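Local atomic coordinates of flavin reductase domain protein, FMN-binding (Shewanella baltica, PDB entry 3HMZ), a protein that binds flavin mononucleotide and probably acts as an NAD(P)-linked oxidoreductase of the flavoredoxin family. Residues A[67-72]-A[99-104]. Residues are numbered along the deposited sequence; the frame is centred on the assembly and turned at random. Where two conformers were deposited one is given.
Sequences MTKTRE and QSLADD. With FMN (flavin mononucleotide), chain B; EDO (1,2-ethanediol), chain J.
With chi1 of Lys69 at -176°, its CG turns from the backbone N to lie beside Leu101, and the bends at chi2 and chi3 carry CE past the Ala102 methyl and bring NZ back to its own helix. Lys69 CG meets Leu101 CD2 at 4.0 Å, the two side chains crossing at a slant, and further along CE rests on the methyl of Ala102. NZ forms a salt bridge with Glu72 OE1 (3.1 Å), approaching on the syn side but 29° out of the carboxylate plane. Ser100, with OG trans to its N (chi1 179°), faces the FMN phosphate: OG donates to O3P at 2.6 Å, accepts from Ala102 N in an ST turn, and takes a further bond from a water that also donates to Met67 O.

The FMN phosphate ties the two segments together through hydrogen bonds from both. O3P is shared by Ser100 OG and Lys69 N, the latter bond nearly straight; O2P takes both Thr70 N and Thr70 OG1 (2.7 Å from OG1), and O1P takes Leu101 N. Thr68 N-caps helix 69-77, its OG1 accepting from Arg71 N; the first amides of this helix, Lys69 N and Thr70 N, are those that bond the phosphate. Asn43 and Lys107 also hydrogen-bond FMN. Replacing Lys69 with an alanine would probably leave the Glu72 carboxylate without its cationic mate and uncover Leu101 CD2 and the Ala102 methyl. Two amides of the helix start, one loop amide and two hydroxyls thus form a phosphate-binding cradle in which the lysine ammonium, committed to Glu72, contributes no direct bond to the phosphate.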
loop_
_atom_site.group_PDB
_atom_site.type_symbol
_atom_site.label_atom_id
_atom_site.label_comp_id
_atom_site.label_asym_id
_atom_site.label_seq_id
_atom_site.Cartn_x
_atom_site.Cartn_y
_atom_site.Cartn_z
HETATM N N MSE A 67 15.725 -13.571 3.483
HETATM C CA MSE A 67 16.034 -14.056 4.840
HETATM C C MSE A 67 14.812 -14.685 5.522
HETATM O O MSE A 67 14.950 -15.334 6.562
HETATM C CB MSE A 67 16.576 -12.921 5.759
HETATM C CG MSE A 67 15.497 -11.961 6.441
HETATM SE SE MSE A 67 16.059 -10.517 7.683
HETATM C CE MSE A 67 17.077 -9.325 6.525
ATOM N N THR A 68 13.613 -14.471 4.970
ATOM C CA THR A 68 12.422 -14.938 5.690
ATOM C C THR A 68 12.063 -16.397 5.504
ATOM O O THR A 68 12.129 -16.932 4.394
ATOM C CB THR A 68 11.176 -14.081 5.386
ATOM O OG1 THR A 68 10.715 -14.284 4.051
ATOM C CG2 THR A 68 11.404 -12.620 5.657
ATOM N N LYS A 69 11.692 -17.043 6.608
ATOM C CA LYS A 69 11.229 -18.426 6.557
ATOM C C LYS A 69 9.917 -18.501 5.794
ATOM O O LYS A 69 9.698 -19.406 5.015
ATOM C CB LYS A 69 11.103 -19.040 7.957
ATOM C CG LYS A 69 10.702 -20.525 7.972
ATOM C CD LYS A 69 11.693 -21.452 7.254
ATOM C CE LYS A 69 13.000 -21.528 7.920
ATOM N NZ LYS A 69 13.783 -22.702 7.273
ATOM N N THR A 70 9.069 -17.486 5.950
ATOM C CA THR A 70 7.792 -17.476 5.221
ATOM C C THR A 70 7.987 -17.529 3.699
ATOM O O THR A 70 7.269 -18.244 3.013
ATOM C CB THR A 70 6.908 -16.274 5.643
ATOM O OG1 THR A 70 6.772 -16.275 7.056
ATOM C CG2 THR A 70 5.536 -16.400 5.025
ATOM N N ARG A 71 8.982 -16.797 3.185
ATOM C CA ARG A 71 9.279 -16.859 1.748
ATOM C C ARG A 71 9.592 -18.299 1.309
ATOM O O ARG A 71 9.108 -18.772 0.264
ATOM C CB ARG A 71 10.436 -15.949 1.413
ATOM C CG ARG A 71 10.901 -16.100 -0.009
ATOM C CD ARG A 71 11.905 -15.078 -0.329
ATOM N NE ARG A 71 12.520 -15.352 -1.639
ATOM C CZ ARG A 71 13.000 -14.438 -2.472
ATOM N NH1 ARG A 71 12.913 -13.133 -2.183
ATOM N NH2 ARG A 71 13.554 -14.819 -3.640
ATOM N N GLU A 72 10.406 -18.972 2.112
ATOM C CA GLU A 72 10.748 -20.379 1.806
ATOM C C GLU A 72 9.488 -21.239 1.695
ATOM O O GLU A 72 9.317 -22.016 0.753
ATOM C CB GLU A 72 11.684 -20.918 2.876
ATOM C CG GLU A 72 12.141 -22.368 2.677
ATOM C CD GLU A 72 12.956 -22.826 3.840
ATOM O OE1 GLU A 72 13.897 -22.081 4.197
ATOM O OE2 GLU A 72 12.592 -23.906 4.415
ATOM N N GLN A 99 10.712 -11.458 14.764
ATOM C CA GLN A 99 11.194 -12.790 15.138
ATOM C C GLN A 99 11.056 -13.712 13.947
ATOM O O GLN A 99 10.031 -13.648 13.280
ATOM C CB GLN A 99 10.286 -13.314 16.271
ATOM C CG GLN A 99 10.327 -12.466 17.544
ATOM C CD GLN A 99 9.353 -12.908 18.620
ATOM O OE1 GLN A 99 9.032 -14.078 18.743
ATOM N NE2 GLN A 99 8.870 -11.949 19.407
ATOM N N SER A 100 12.028 -14.590 13.697
ATOM C CA SER A 100 11.928 -15.560 12.608
ATOM C C SER A 100 11.702 -16.943 13.153
ATOM O O SER A 100 12.300 -17.339 14.180
ATOM C CB SER A 100 13.203 -15.598 11.745
ATOM O OG SER A 100 13.106 -16.587 10.692
ATOM N N LEU A 101 10.845 -17.688 12.466
ATOM C CA LEU A 101 10.602 -19.090 12.781
ATOM C C LEU A 101 11.896 -19.900 12.695
ATOM O O LEU A 101 12.034 -20.884 13.401
ATOM C CB LEU A 101 9.566 -19.688 11.834
ATOM C CG LEU A 101 9.110 -21.132 12.109
ATOM C CD1 LEU A 101 8.405 -21.255 13.448
ATOM C CD2 LEU A 101 8.239 -21.579 10.979
ATOM N N ALA A 102 12.842 -19.479 11.844
ATOM C CA ALA A 102 14.152 -20.179 11.762
ATOM C C ALA A 102 14.891 -20.199 13.123
ATOM O O ALA A 102 15.695 -21.120 13.385
ATOM C CB ALA A 102 15.032 -19.525 10.698
ATOM N N ASP A 103 14.663 -19.196 13.970
ATOM C CA ASP A 103 15.313 -19.071 15.278
ATOM C C ASP A 103 14.563 -19.656 16.452
ATOM O O ASP A 103 15.156 -19.828 17.512
ATOM C CB ASP A 103 15.627 -17.604 15.539
ATOM C CG ASP A 103 16.543 -17.015 14.476
ATOM O OD1 ASP A 103 17.543 -17.668 14.132
ATOM O OD2 ASP A 103 16.276 -15.899 13.988
ATOM N N ASP A 104 13.267 -19.956 16.293
ATOM C CA ASP A 104 12.478 -20.542 17.379
ATOM C C ASP A 104 11.275 -21.200 16.778
ATOM O O ASP A 104 10.375 -20.514 16.279
ATOM C CB ASP A 104 12.075 -19.498 18.422
ATOM C CG ASP A 104 11.495 -20.121 19.726
ATOM O OD1 ASP A 104 10.955 -21.219 19.701
ATOM O OD2 ASP A 104 11.601 -19.493 20.798
HETATM N N1 FMN B . 9.577 -8.296 5.581
HETATM C C2 FMN B . 9.399 -8.446 4.226
HETATM O O2 FMN B . 10.067 -9.286 3.624
HETATM N N3 FMN B . 8.452 -7.670 3.582
HETATM C C4 FMN B . 7.705 -6.729 4.219
HETATM O O4 FMN B . 6.884 -6.048 3.547
HETATM C C4A FMN B . 7.912 -6.572 5.599
HETATM N N5 FMN B . 7.180 -5.652 6.326
HETATM C C5A FMN B . 7.215 -5.609 7.712
HETATM C C6 FMN B . 6.332 -4.796 8.438
HETATM C C7 FMN B . 6.381 -4.735 9.827
HETATM C C7M FMN B . 5.419 -3.877 10.588
HETATM C C8 FMN B . 7.334 -5.499 10.506
HETATM C C8M FMN B . 7.434 -5.462 12.017
HETATM C C9 FMN B . 8.193 -6.307 9.774
HETATM C C9A FMN B . 8.173 -6.394 8.390
HETATM N N10 FMN B . 9.018 -7.212 7.645
HETATM C C10 FMN B . 8.845 -7.357 6.278
HETATM C "C1'" FMN B . 9.983 -8.160 8.305
HETATM C "C2'" FMN B . 9.466 -9.593 8.498
HETATM O "O2'" FMN B . 8.117 -9.619 8.992
HETATM C "C3'" FMN B . 10.429 -10.254 9.477
HETATM O "O3'" FMN B . 11.709 -10.363 8.860
HETATM C "C4'" FMN B . 9.914 -11.584 10.064
HETATM O "O4'" FMN B . 10.658 -11.824 11.254
HETATM C "C5'" FMN B . 10.044 -12.771 9.131
HETATM O "O5'" FMN B . 9.596 -13.924 9.846
HETATM P P FMN B . 9.909 -15.390 9.285
HETATM O O1P FMN B . 9.458 -16.290 10.422
HETATM O O2P FMN B . 9.177 -15.617 7.993
HETATM O O3P FMN B . 11.392 -15.487 9.039
HETATM C C1 EDO J . 16.499 -18.720 4.835
HETATM O O1 EDO J . 17.262 -17.764 5.593
HETATM C C2 EDO J . 15.089 -18.846 5.411
HETATM O O2 EDO J . 15.110 -18.988 6.856
HETATM O O HOH W 1 14.947 -16.958 8.653
#